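Transcriptional regulator, TetR family (Vibrio parahaemolyticus, PDB 3HE0) probably binds regulatory DNA through an N-terminal helix-turn-helix and acts as a homodimeric transcription factor of the TetR family. Local coordinates at residues 90-95 / 187-192; 126-131 / 151-156; 136-141 / 158-163. All blocks are in the same frame, centred on the assembly; numbering follows the deposited sequence.

Contact 1 of 3, residues 90-95 / 187-192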
ATOM      1  N   THR A  90      11.335   3.442  17.263  1.00 24.20           N
ATOM      2  CA  THR A  90      12.315   3.986  16.349  1.00 23.83           C
ATOM      3  C   THR A  90      11.975   3.603  14.905  1.00 24.65           C
ATOM      4  O   THR A  90      11.889   4.456  14.024  1.00 24.59           O
ATOM      5  CB  THR A  90      13.764   3.516  16.702  1.00 23.78           C
ATOM      6  OG1 THR A  90      14.055   3.852  18.060  1.00 23.96           O
ATOM      7  CG2 THR A  90      14.803   4.177  15.817  1.00 20.85           C
HETATM    8  N   MSE A  91      11.786   2.312  14.674  1.00 25.58           N
HETATM    9  CA  MSE A  91      11.504   1.806  13.344  1.00 26.45           C
HETATM   10  C   MSE A  91      10.177   2.360  12.839  1.00 25.66           C
HETATM   11  O   MSE A  91      10.061   2.711  11.669  1.00 25.57           O
HETATM   12  CB  MSE A  91      11.459   0.276  13.348  1.00 26.86           C
HETATM   13  CG  MSE A  91      12.823  -0.343  13.547  1.00 30.92           C
HETATM   14 SE   MSE A  91      12.707  -2.277  13.713  1.00 41.00          SE
HETATM   15  CE  MSE A  91      14.616  -2.662  13.838  1.00 39.47           C
ATOM     16  N   TRP A  92       9.189   2.450  13.724  1.00 25.06           N
ATOM     17  CA  TRP A  92       7.864   2.957  13.338  1.00 24.54           C
ATOM     18  C   TRP A  92       8.039   4.370  12.796  1.00 24.82           C
ATOM     19  O   TRP A  92       7.498   4.712  11.762  1.00 24.39           O
ATOM     20  CB  TRP A  92       6.924   2.943  14.550  1.00 24.03           C
ATOM     21  CG  TRP A  92       5.486   3.061  14.238  1.00 22.93           C
ATOM     22  CD1 TRP A  92       4.540   2.063  14.288  1.00 23.27           C
ATOM     23  CD2 TRP A  92       4.792   4.246  13.845  1.00 21.24           C
ATOM     24  NE1 TRP A  92       3.307   2.566  13.945  1.00 21.39           N
ATOM     25  CE2 TRP A  92       3.442   3.905  13.675  1.00 20.40           C
ATOM     26  CE3 TRP A  92       5.182   5.570  13.640  1.00 21.29           C
ATOM     27  CZ2 TRP A  92       2.499   4.830  13.279  1.00 20.95           C
ATOM     28  CZ3 TRP A  92       4.232   6.482  13.259  1.00 22.15           C
ATOM     29  CH2 TRP A  92       2.908   6.107  13.082  1.00 19.48           C
ATOM     30  N   LEU A  93       8.821   5.184  13.498  1.00 25.40           N
ATOM     31  CA  LEU A  93       9.057   6.582  13.103  1.00 26.07           C
ATOM     32  C   LEU A  93       9.954   6.693  11.875  1.00 26.20           C
ATOM     33  O   LEU A  93       9.772   7.577  11.039  1.00 26.76           O
ATOM     34  CB  LEU A  93       9.657   7.390  14.256  1.00 25.80           C
ATOM     35  CG  LEU A  93       8.652   7.804  15.334  1.00 26.81           C
ATOM     36  CD1 LEU A  93       9.367   8.493  16.506  1.00 25.63           C
ATOM     37  CD2 LEU A  93       7.568   8.725  14.767  1.00 25.86           C
ATOM     38  N   ASN A  94      10.923   5.800  11.744  1.00 26.56           N
ATOM     39  CA  ASN A  94      11.671   5.735  10.481  1.00 26.79           C
ATOM     40  C   ASN A  94      10.709   5.450   9.316  1.00 26.89           C
ATOM     41  O   ASN A  94      10.851   5.999   8.216  1.00 27.80           O
ATOM     42  CB  ASN A  94      12.770   4.651  10.521  1.00 26.71           C
ATOM     43  CG  ASN A  94      13.924   4.997  11.460  1.00 26.71           C
ATOM     44  OD1 ASN A  94      14.155   6.152  11.754  1.00 23.43           O
ATOM     45  ND2 ASN A  94      14.657   3.976  11.931  1.00 26.67           N
ATOM     46  N   ILE A  95       9.743   4.567   9.533  1.00 26.77           N
ATOM     47  CA  ILE A  95       8.817   4.247   8.448  1.00 26.69           C
ATOM     48  C   ILE A  95       8.022   5.504   8.114  1.00 26.44           C
ATOM     49  O   ILE A  95       7.841   5.815   6.957  1.00 26.14           O
ATOM     50  CB  ILE A  95       7.874   3.048   8.764  1.00 26.55           C
ATOM     51  CG1 ILE A  95       8.655   1.739   8.784  1.00 26.90           C
ATOM     52  CG2 ILE A  95       6.721   2.940   7.708  1.00 26.44           C
ATOM     53  CD1 ILE A  95       7.899   0.583   9.510  1.00 26.65           C
ATOM     54  N   GLU A 187       1.172   3.931  19.845  1.00 20.38           N
ATOM     55  CA  GLU A 187       0.681   3.121  20.941  1.00 20.55           C
ATOM     56  C   GLU A 187      -0.416   2.166  20.518  1.00 20.94           C
ATOM     57  O   GLU A 187      -0.456   1.031  21.002  1.00 20.83           O
ATOM     58  CB  GLU A 187       0.177   3.978  22.094  1.00 20.81           C
ATOM     59  CG  GLU A 187       1.301   4.706  22.815  1.00 23.74           C
ATOM     60  CD  GLU A 187       2.203   3.783  23.639  1.00 26.25           C
ATOM     61  OE1 GLU A 187       1.860   2.578  23.842  1.00 27.74           O
ATOM     62  OE2 GLU A 187       3.251   4.293  24.107  1.00 30.43           O
ATOM     63  N   ALA A 188      -1.308   2.622  19.634  1.00 20.23           N
ATOM     64  CA  ALA A 188      -2.423   1.798  19.194  1.00 20.19           C
ATOM     65  C   ALA A 188      -1.926   0.596  18.378  1.00 20.35           C
ATOM     66  O   ALA A 188      -2.443  -0.529  18.512  1.00 19.84           O
ATOM     67  CB  ALA A 188      -3.448   2.617  18.399  1.00 19.18           C
ATOM     68  N   SER A 189      -0.936   0.845  17.526  1.00 20.79           N
ATOM     69  CA  SER A 189      -0.342  -0.216  16.719  1.00 20.41           C
ATOM     70  C   SER A 189       0.406  -1.224  17.602  1.00 20.14           C
ATOM     71  O   SER A 189       0.364  -2.416  17.331  1.00 21.46           O
ATOM     72  CB  SER A 189       0.529   0.359  15.586  1.00 19.64           C
ATOM     73  OG  SER A 189       1.651   1.073  16.049  1.00 21.69           O
ATOM     74  N   TRP A 190       1.061  -0.760  18.662  1.00 20.38           N
ATOM     75  CA  TRP A 190       1.681  -1.633  19.657  1.00 20.29           C
ATOM     76  C   TRP A 190       0.605  -2.542  20.287  1.00 20.88           C
ATOM     77  O   TRP A 190       0.836  -3.739  20.454  1.00 21.34           O
ATOM     78  CB  TRP A 190       2.340  -0.768  20.718  1.00 19.86           C
ATOM     79  CG  TRP A 190       3.014  -1.440  21.816  1.00 19.98           C
ATOM     80  CD1 TRP A 190       2.558  -1.541  23.098  1.00 20.59           C
ATOM     81  CD2 TRP A 190       4.322  -2.044  21.807  1.00 15.84           C
ATOM     82  NE1 TRP A 190       3.479  -2.176  23.876  1.00 19.57           N
ATOM     83  CE2 TRP A 190       4.564  -2.514  23.106  1.00 17.42           C
ATOM     84  CE3 TRP A 190       5.281  -2.252  20.825  1.00 17.26           C
ATOM     85  CZ2 TRP A 190       5.746  -3.169  23.466  1.00 16.90           C
ATOM     86  CZ3 TRP A 190       6.467  -2.914  21.170  1.00 17.23           C
ATOM     87  CH2 TRP A 190       6.686  -3.355  22.480  1.00 17.74           C
ATOM     88  N   ASP A 191      -0.581  -1.989  20.564  1.00 20.61           N
ATOM     89  CA  ASP A 191      -1.697  -2.789  21.070  1.00 20.52           C
ATOM     90  C   ASP A 191      -2.033  -3.960  20.150  1.00 20.51           C
ATOM     91  O   ASP A 191      -2.467  -5.022  20.625  1.00 21.68           O
ATOM     92  CB  ASP A 191      -2.958  -1.951  21.236  1.00 20.27           C
ATOM     93  CG  ASP A 191      -2.951  -1.106  22.500  1.00 22.10           C
ATOM     94  OD1 ASP A 191      -2.119  -1.416  23.383  1.00 23.66           O
ATOM     95  OD2 ASP A 191      -3.792  -0.159  22.606  1.00 20.16           O
ATOM     96  N   ALA A 192      -1.885  -3.761  18.843  1.00 19.37           N
ATOM     97  CA  ALA A 192      -2.211  -4.811  17.883  1.00 19.33           C
ATOM     98  C   ALA A 192      -1.297  -6.020  18.100  1.00 18.31           C
ATOM     99  O   ALA A 192      -1.735  -7.123  17.992  1.00 19.34           O
ATOM    100  CB  ALA A 192      -2.107  -4.300  16.430  1.00 17.58           C
TER
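The hydroxyl of S189 is the polar atom that W92 faces: S189 OG lies 3.1 Å from W92 NE1. This oxygen is hydrogen-bonded to Y88 OH and to the carbonyl oxygen of I186, one turn back in the same helix. Three polar groups therefore gather about one small buried oxygen. The indole comes at it obliquely, neither squarely over a face nor along an edge, and its five-membered ring does the touching, with W92 CD1 3.5 Å from S189 OG and W92 NE1 3.9 Å from S189 CB. Both side chains leave their helices toward each other. In W92, CG is anti to the backbone N (chi1 -164°), which carries the ring across the gap between the helices; in S189, OG stands between the backbone N and the carbonyl carbon (chi1 64°), a torsion that places it beside the I186 carbonyl and leaves it facing the indole. Because the backbones stay well apart, with W92 CA and S189 CA 9.4 Å from each other, the large ring has to bridge most of the interval itself. L182 and I186 of helix 179-193 and S163 of helix 160-171 also pack on W92. Beyond S189 lies the dimer partner, whose L158 packs on this serine, while A192 meets A192 of the second subunit. The arrangement belongs to the all-helical C-terminal domain of a TetR-family regulator, with a tryptophan joining helix 84-97 to helix 179-193 at the dimer interface.

Contact 2 of 3, residues 126-131 / 151-156. With SO4 (sulfate ion), chain F.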
ATOM      1  N   LEU A 126      14.873 -12.853  -1.063  1.00 43.27           N
ATOM      2  CA  LEU A 126      16.084 -12.031  -0.876  1.00 43.26           C
ATOM      3  C   LEU A 126      15.782 -10.775  -0.045  1.00 43.40           C
ATOM      4  O   LEU A 126      16.581 -10.357   0.792  1.00 43.45           O
ATOM      5  CB  LEU A 126      16.728 -11.649  -2.228  1.00 42.93           C
ATOM      6  CG  LEU A 126      17.518 -12.746  -2.973  1.00 42.13           C
ATOM      7  CD1 LEU A 126      18.059 -12.228  -4.296  1.00 40.20           C
ATOM      8  CD2 LEU A 126      18.663 -13.314  -2.127  1.00 40.53           C
ATOM      9  N   GLU A 127      14.614 -10.194  -0.255  1.00 43.38           N
ATOM     10  CA  GLU A 127      14.243  -8.984   0.493  1.00 43.91           C
ATOM     11  C   GLU A 127      13.989  -9.243   1.991  1.00 43.69           C
ATOM     12  O   GLU A 127      14.322  -8.406   2.834  1.00 43.74           O
ATOM     13  CB  GLU A 127      13.047  -8.291  -0.178  1.00 43.83           C
ATOM     14  CG  GLU A 127      13.410  -7.791  -1.593  1.00 44.63           C
ATOM     15  CD  GLU A 127      12.252  -7.145  -2.352  1.00 46.07           C
ATOM     16  OE1 GLU A 127      11.106  -7.176  -1.843  1.00 43.67           O
ATOM     17  OE2 GLU A 127      12.505  -6.589  -3.463  1.00 48.79           O
ATOM     18  N   ARG A 128      13.450 -10.414   2.333  1.00 43.60           N
ATOM     19  CA  ARG A 128      13.141 -10.714   3.733  1.00 43.19           C
ATOM     20  C   ARG A 128      14.422 -10.722   4.565  1.00 42.17           C
ATOM     21  O   ARG A 128      14.509 -10.034   5.581  1.00 42.78           O
ATOM     22  CB  ARG A 128      12.399 -12.040   3.869  1.00 43.43           C
ATOM     23  CG  ARG A 128      11.335 -12.032   4.950  1.00 45.24           C
ATOM     24  CD  ARG A 128      11.892 -12.484   6.287  1.00 47.35           C
ATOM     25  NE  ARG A 128      10.927 -12.377   7.387  1.00 47.84           N
ATOM     26  CZ  ARG A 128       9.981 -13.275   7.681  1.00 49.25           C
ATOM     27  NH1 ARG A 128       9.190 -13.072   8.726  1.00 49.39           N
ATOM     28  NH2 ARG A 128       9.811 -14.370   6.947  1.00 49.68           N
ATOM     29  N   LYS A 129      15.425 -11.455   4.102  1.00 40.32           N
ATOM     30  CA  LYS A 129      16.740 -11.465   4.751  1.00 39.25           C
ATOM     31  C   LYS A 129      17.275 -10.078   5.174  1.00 37.46           C
ATOM     32  O   LYS A 129      17.997  -9.963   6.168  1.00 37.23           O
ATOM     33  CB  LYS A 129      17.762 -12.154   3.838  1.00 39.70           C
ATOM     34  CG  LYS A 129      17.483 -13.637   3.655  1.00 40.97           C
ATOM     35  CD  LYS A 129      18.518 -14.335   2.785  1.00 42.19           C
ATOM     36  CE  LYS A 129      18.162 -15.813   2.629  1.00 42.82           C
ATOM     37  NZ  LYS A 129      19.330 -16.652   2.252  1.00 42.73           N
HETATM   38  N   MSE A 130      16.905  -9.029   4.446  1.00 35.62           N
HETATM   39  CA  MSE A 130      17.378  -7.670   4.742  1.00 34.07           C
HETATM   40  C   MSE A 130      16.791  -7.028   6.012  1.00 32.12           C
HETATM   41  O   MSE A 130      17.320  -6.040   6.489  1.00 31.47           O
HETATM   42  CB  MSE A 130      17.089  -6.758   3.553  1.00 34.38           C
HETATM   43  CG  MSE A 130      17.667  -7.235   2.242  1.00 36.42           C
HETATM   44 SE   MSE A 130      17.038  -6.228   0.685  1.00 41.73          SE
HETATM   45  CE  MSE A 130      17.843  -7.309  -0.746  1.00 35.44           C
ATOM     46  N   PHE A 131      15.707  -7.568   6.558  1.00 30.50           N
ATOM     47  CA  PHE A 131      15.043  -6.969   7.734  1.00 29.16           C
ATOM     48  C   PHE A 131      15.358  -7.732   9.024  1.00 28.41           C
ATOM     49  O   PHE A 131      14.471  -8.019   9.824  1.00 27.68           O
ATOM     50  CB  PHE A 131      13.525  -6.883   7.485  1.00 29.23           C
ATOM     51  CG  PHE A 131      13.166  -5.911   6.411  1.00 28.38           C
ATOM     52  CD1 PHE A 131      12.993  -4.571   6.702  1.00 28.24           C
ATOM     53  CD2 PHE A 131      13.073  -6.315   5.092  1.00 29.93           C
ATOM     54  CE1 PHE A 131      12.712  -3.640   5.693  1.00 28.67           C
ATOM     55  CE2 PHE A 131      12.791  -5.386   4.068  1.00 29.74           C
ATOM     56  CZ  PHE A 131      12.603  -4.050   4.385  1.00 30.19           C
ATOM     57  N   ASP A 151       3.102 -15.442  13.322  1.00 23.98           N
ATOM     58  CA  ASP A 151       4.254 -15.314  12.423  1.00 25.15           C
ATOM     59  C   ASP A 151       4.667 -13.854  12.326  1.00 24.61           C
ATOM     60  O   ASP A 151       3.794 -12.952  12.347  1.00 23.52           O
ATOM     61  CB  ASP A 151       3.898 -15.813  11.012  1.00 26.44           C
ATOM     62  CG  ASP A 151       5.112 -15.801  10.046  1.00 30.87           C
ATOM     63  OD1 ASP A 151       5.802 -16.844   9.952  1.00 36.60           O
ATOM     64  OD2 ASP A 151       5.399 -14.747   9.404  1.00 36.64           O
ATOM     65  N   ASN A 152       5.975 -13.627  12.172  1.00 23.95           N
ATOM     66  CA  ASN A 152       6.514 -12.277  12.036  1.00 24.16           C
ATOM     67  C   ASN A 152       5.912 -11.509  10.850  1.00 24.77           C
ATOM     68  O   ASN A 152       5.807 -10.294  10.894  1.00 24.97           O
ATOM     69  CB  ASN A 152       8.053 -12.297  11.920  1.00 23.93           C
ATOM     70  CG  ASN A 152       8.742 -12.746  13.206  1.00 23.47           C
ATOM     71  OD1 ASN A 152       8.097 -13.039  14.202  1.00 21.35           O
ATOM     72  ND2 ASN A 152      10.069 -12.796  13.179  1.00 25.73           N
ATOM     73  N   GLU A 153       5.500 -12.217   9.807  1.00 25.32           N
ATOM     74  CA  GLU A 153       4.813 -11.594   8.672  1.00 26.35           C
ATOM     75  C   GLU A 153       3.456 -11.008   9.065  1.00 24.65           C
ATOM     76  O   GLU A 153       3.058  -9.949   8.544  1.00 23.16           O
ATOM     77  CB  GLU A 153       4.613 -12.602   7.525  1.00 27.50           C
ATOM     78  CG  GLU A 153       5.889 -12.863   6.701  1.00 32.34           C
ATOM     79  CD  GLU A 153       6.396 -11.609   5.968  1.00 39.02           C
ATOM     80  OE1 GLU A 153       5.549 -10.782   5.535  1.00 40.92           O
ATOM     81  OE2 GLU A 153       7.644 -11.444   5.826  1.00 43.71           O
ATOM     82  N   VAL A 154       2.766 -11.690   9.987  1.00 23.04           N
ATOM     83  CA  VAL A 154       1.461 -11.226  10.473  1.00 20.91           C
ATOM     84  C   VAL A 154       1.691 -10.051  11.442  1.00 20.51           C
ATOM     85  O   VAL A 154       1.071  -9.003  11.333  1.00 19.78           O
ATOM     86  CB  VAL A 154       0.688 -12.366  11.125  1.00 20.97           C
ATOM     87  CG1 VAL A 154      -0.649 -11.877  11.764  1.00 18.28           C
ATOM     88  CG2 VAL A 154       0.438 -13.476  10.106  1.00 19.97           C
ATOM     89  N   LEU A 155       2.630 -10.206  12.367  1.00 20.66           N
ATOM     90  CA  LEU A 155       2.952  -9.127  13.284  1.00 20.41           C
ATOM     91  C   LEU A 155       3.342  -7.860  12.491  1.00 20.67           C
ATOM     92  O   LEU A 155       2.897  -6.754  12.796  1.00 20.26           O
ATOM     93  CB  LEU A 155       4.075  -9.559  14.231  1.00 20.80           C
ATOM     94  CG  LEU A 155       3.733 -10.704  15.196  1.00 20.16           C
ATOM     95  CD1 LEU A 155       4.983 -11.086  16.013  1.00 20.12           C
ATOM     96  CD2 LEU A 155       2.537 -10.342  16.099  1.00 17.54           C
ATOM     97  N   SER A 156       4.127  -8.032  11.427  1.00 20.93           N
ATOM     98  CA  SER A 156       4.532  -6.883  10.618  1.00 21.71           C
ATOM     99  C   SER A 156       3.321  -6.251   9.932  1.00 21.43           C
ATOM    100  O   SER A 156       3.152  -5.029   9.974  1.00 20.48           O
ATOM    101  CB  SER A 156       5.598  -7.258   9.592  1.00 22.35           C
ATOM    102  OG  SER A 156       6.091  -6.080   8.911  1.00 24.52           O
TER
HETATM  103  S   SO4 F 196       9.186  -9.297   8.436  1.00116.68           S
HETATM  104  O1  SO4 F 196       8.926  -7.917   8.000  1.00116.45           O
HETATM  105  O2  SO4 F 196       7.947 -10.044   8.631  1.00116.68           O
HETATM  106  O3  SO4 F 196       9.981  -9.947   7.398  1.00117.25           O
HETATM  107  O4  SO4 F 196       9.910  -9.317   9.707  1.00116.65           O
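Charge dominates where R128 meets E153. E153 OE2 sits over the centre of one guanidinium face, 3.5 Å from R128 CZ, and the two planes stand 73° apart; the salt bridge, R128 NH1 to E153 OE2 at 3.7 Å, is long and purely electrostatic, since no N-H points at the oxygen. A bend at chi2 (-91°) helps fold the arginine into this position. D151 OD2 is a more distant opposite charge at the guanidinium edge. The other carboxylate oxygen, E153 OE1, forms a salt bridge with K169 of the second subunit.

Hydrogen bonding is sparser. R128 NE gives a weak, bent bond to sulfate O3 at 2.6 Å, and the anion, probably from the crystallisation liquor, also lies 3.1 Å by its O2 from E153 OE2, a closeness that the two cations beside the glutamate probably offset. D151 is the N-cap of helix 152-158: its OD2 accepts from E153 N at 2.6 Å, which ties down the start of the helix beside the arginine.

In van der Waals contact, N152 CB abuts R128 NH1 at the guanidinium edge, 3.5 Å away, while the amide of N152 turns to K142, D135 and N139.

R128 thus reaches from helix 117-129 to the first turn of helix 152-158, with helix 132-143 packed against N152 and S156, and helix 55-74 against E127 and F131.

Contact 3 of 3, residues 136-141 / 158-163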
ATOM      1  N   ARG A 136      14.281  -9.768  14.718  1.00 27.90           N
ATOM      2  CA  ARG A 136      14.849  -9.952  16.052  1.00 28.03           C
ATOM      3  C   ARG A 136      13.946  -9.316  17.102  1.00 26.94           C
ATOM      4  O   ARG A 136      13.683  -9.933  18.151  1.00 26.44           O
ATOM      5  CB  ARG A 136      16.266  -9.399  16.147  1.00 28.74           C
ATOM      6  CG  ARG A 136      17.075 -10.061  17.245  1.00 32.16           C
ATOM      7  CD  ARG A 136      18.438  -9.404  17.350  1.00 38.45           C
ATOM      8  NE  ARG A 136      19.460 -10.238  17.996  1.00 43.92           N
ATOM      9  CZ  ARG A 136      20.074 -11.293  17.438  1.00 48.01           C
ATOM     10  NH1 ARG A 136      21.009 -11.963  18.127  1.00 48.93           N
ATOM     11  NH2 ARG A 136      19.759 -11.696  16.201  1.00 49.44           N
ATOM     12  N   LEU A 137      13.426  -8.121  16.797  1.00 25.70           N
ATOM     13  CA  LEU A 137      12.390  -7.493  17.619  1.00 24.54           C
ATOM     14  C   LEU A 137      11.211  -8.454  17.873  1.00 23.88           C
ATOM     15  O   LEU A 137      10.840  -8.729  19.018  1.00 22.75           O
ATOM     16  CB  LEU A 137      11.880  -6.201  16.961  1.00 24.17           C
ATOM     17  CG  LEU A 137      10.649  -5.566  17.619  1.00 25.02           C
ATOM     18  CD1 LEU A 137      10.957  -4.944  18.986  1.00 27.23           C
ATOM     19  CD2 LEU A 137      10.040  -4.522  16.751  1.00 28.37           C
ATOM     20  N   PHE A 138      10.605  -8.945  16.807  1.00 24.05           N
ATOM     21  CA  PHE A 138       9.383  -9.759  16.959  1.00 23.96           C
ATOM     22  C   PHE A 138       9.723 -11.108  17.655  1.00 24.38           C
ATOM     23  O   PHE A 138       8.985 -11.566  18.545  1.00 24.58           O
ATOM     24  CB  PHE A 138       8.717  -9.999  15.605  1.00 23.54           C
ATOM     25  CG  PHE A 138       8.045  -8.781  15.001  1.00 25.01           C
ATOM     26  CD1 PHE A 138       7.244  -7.924  15.765  1.00 25.25           C
ATOM     27  CD2 PHE A 138       8.192  -8.495  13.650  1.00 26.23           C
ATOM     28  CE1 PHE A 138       6.643  -6.807  15.193  1.00 26.99           C
ATOM     29  CE2 PHE A 138       7.557  -7.375  13.068  1.00 27.04           C
ATOM     30  CZ  PHE A 138       6.794  -6.544  13.837  1.00 26.74           C
ATOM     31  N   ASN A 139      10.852 -11.719  17.290  1.00 24.27           N
ATOM     32  CA  ASN A 139      11.267 -12.973  17.937  1.00 24.83           C
ATOM     33  C   ASN A 139      11.519 -12.770  19.402  1.00 25.14           C
ATOM     34  O   ASN A 139      11.052 -13.557  20.227  1.00 26.07           O
ATOM     35  CB  ASN A 139      12.507 -13.589  17.286  1.00 24.71           C
ATOM     36  CG  ASN A 139      12.234 -14.096  15.889  1.00 24.97           C
ATOM     37  OD1 ASN A 139      11.095 -14.432  15.539  1.00 25.08           O
ATOM     38  ND2 ASN A 139      13.273 -14.161  15.086  1.00 26.62           N
ATOM     39  N   GLN A 140      12.214 -11.696  19.736  1.00 25.13           N
ATOM     40  CA  GLN A 140      12.539 -11.434  21.116  1.00 26.07           C
ATOM     41  C   GLN A 140      11.288 -11.150  21.926  1.00 25.87           C
ATOM     42  O   GLN A 140      11.093 -11.698  23.026  1.00 26.22           O
ATOM     43  CB  GLN A 140      13.511 -10.273  21.206  1.00 26.56           C
ATOM     44  CG  GLN A 140      14.028 -10.083  22.583  1.00 29.25           C
ATOM     45  CD  GLN A 140      15.140  -9.071  22.659  1.00 32.48           C
ATOM     46  OE1 GLN A 140      15.763  -8.726  21.643  1.00 35.01           O
ATOM     47  NE2 GLN A 140      15.395  -8.572  23.870  1.00 32.44           N
ATOM     48  N   GLY A 141      10.420 -10.328  21.359  1.00 25.95           N
ATOM     49  CA  GLY A 141       9.143 -10.050  21.965  1.00 25.99           C
ATOM     50  C   GLY A 141       8.325 -11.283  22.239  1.00 26.55           C
ATOM     51  O   GLY A 141       7.703 -11.372  23.292  1.00 27.36           O
ATOM     52  N   LEU A 158       0.313  -6.192  10.918  1.00 21.69           N
ATOM     53  CA  LEU A 158      -0.589  -5.577  11.885  1.00 21.58           C
ATOM     54  C   LEU A 158      -0.087  -4.257  12.460  1.00 23.20           C
ATOM     55  O   LEU A 158      -0.878  -3.493  13.026  1.00 23.35           O
ATOM     56  CB  LEU A 158      -0.817  -6.535  13.043  1.00 21.30           C
ATOM     57  CG  LEU A 158      -1.678  -7.755  12.759  1.00 19.88           C
ATOM     58  CD1 LEU A 158      -1.302  -8.805  13.823  1.00 18.40           C
ATOM     59  CD2 LEU A 158      -3.192  -7.421  12.668  1.00 13.48           C
ATOM     60  N   SER A 159       1.207  -3.978  12.287  1.00 24.07           N
ATOM     61  CA  SER A 159       1.856  -2.887  12.976  1.00 25.12           C
ATOM     62  C   SER A 159       2.603  -1.978  11.965  1.00 26.21           C
ATOM     63  O   SER A 159       2.009  -1.040  11.404  1.00 27.21           O
ATOM     64  CB  SER A 159       2.767  -3.443  14.077  1.00 24.65           C
ATOM     65  OG  SER A 159       3.785  -4.278  13.562  1.00 25.16           O
ATOM     66  N   PHE A 160       3.857  -2.295  11.671  1.00 26.28           N
ATOM     67  CA  PHE A 160       4.631  -1.516  10.717  1.00 26.83           C
ATOM     68  C   PHE A 160       3.948  -1.307   9.374  1.00 28.67           C
ATOM     69  O   PHE A 160       3.794  -0.166   8.942  1.00 28.82           O
ATOM     70  CB  PHE A 160       6.005  -2.154  10.495  1.00 26.07           C
ATOM     71  CG  PHE A 160       6.861  -2.193  11.731  1.00 24.05           C
ATOM     72  CD1 PHE A 160       6.963  -1.081  12.570  1.00 22.45           C
ATOM     73  CD2 PHE A 160       7.563  -3.329  12.071  1.00 24.37           C
ATOM     74  CE1 PHE A 160       7.780  -1.100  13.711  1.00 20.58           C
ATOM     75  CE2 PHE A 160       8.388  -3.345  13.230  1.00 24.23           C
ATOM     76  CZ  PHE A 160       8.479  -2.233  14.041  1.00 20.81           C
ATOM     77  N   GLU A 161       3.571  -2.401   8.705  1.00 30.48           N
ATOM     78  CA  GLU A 161       3.129  -2.344   7.291  1.00 32.09           C
ATOM     79  C   GLU A 161       1.845  -1.568   7.186  1.00 31.99           C
ATOM     80  O   GLU A 161       1.561  -0.930   6.148  1.00 32.45           O
ATOM     81  CB  GLU A 161       2.964  -3.738   6.633  1.00 32.09           C
ATOM     82  CG  GLU A 161       4.317  -4.349   6.144  1.00 34.56           C
ATOM     83  CD  GLU A 161       4.314  -5.879   6.070  1.00 35.48           C
ATOM     84  OE1 GLU A 161       3.493  -6.451   5.353  1.00 37.75           O
ATOM     85  OE2 GLU A 161       5.140  -6.531   6.728  1.00 37.84           O
ATOM     86  N   ALA A 162       1.090  -1.576   8.261  1.00 32.05           N
ATOM     87  CA  ALA A 162      -0.187  -0.889   8.231  1.00 32.27           C
ATOM     88  C   ALA A 162       0.067   0.608   8.307  1.00 31.40           C
ATOM     89  O   ALA A 162      -0.544   1.369   7.557  1.00 31.76           O
ATOM     90  CB  ALA A 162      -1.130  -1.387   9.347  1.00 31.97           C
ATOM     91  N   SER A 163       0.966   1.033   9.183  1.00 30.80           N
ATOM     92  CA  SER A 163       1.299   2.477   9.342  1.00 30.39           C
ATOM     93  C   SER A 163       2.107   3.141   8.153  1.00 29.10           C
ATOM     94  O   SER A 163       2.265   4.352   8.092  1.00 28.52           O
ATOM     95  CB  SER A 163       2.191   2.600  10.528  1.00 30.47           C
ATOM     96  OG  SER A 163       3.431   2.082  10.127  1.00 33.59           O
TER
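The rings of F138 and F160 meet obliquely, their planes 46° apart and their centroids 5.7 Å from each other. The closest carbons are F138 CZ and F160 CE2, at 3.6 Å, and the two side chains run antiparallel past one another. S159 OG lies close to the plane of F138, beside its rim, 3.8 Å from F138 CZ. The edge of F160 is met by a methyl of L137, with L137 CD2 3.9 Å from F160 CZ. The leucine's CG is anti to the backbone N (chi1 171°), which turns the side chain toward the ring, and chi2 (71°) presents CD2 to it. S159 OG is hydrogen-bonded to L155 O, a turn earlier, so its polar need is met apart from the ring contact. Just beyond, S163 OG donates to F160 O at 2.6 Å and so bonds the opening turn of helix 160-171. Y88 and I95 of helix 84-97 also pack on F160, and I193 of helix 179-193 on F138. Such an aliphatic-aromatic cluster, wedged between helices 132-143 and 160-171, forms part of the hydrophobic core of the helical C-terminal domain of this TetR-family regulator.

Contacts 1 and 3 are buried and share a core, their centres about 8 Å apart. Contact 2 is partly buried and holds charged groups and an anion, whereas contact 3 is almost wholly apolar and contact 1 sets a hydroxyl against an indole. Contact 3 joins helices 132-143 and 160-171; contact 2 packs against the first of these and contact 1 against the second. The first segment of contact 3 falls between the two of contact 2 in the chain. Contacts 1 and 2 do not touch. All three reach the second subunit, so polar margin and apolar interior alike adjoin the dimer interface of the C-terminal domain.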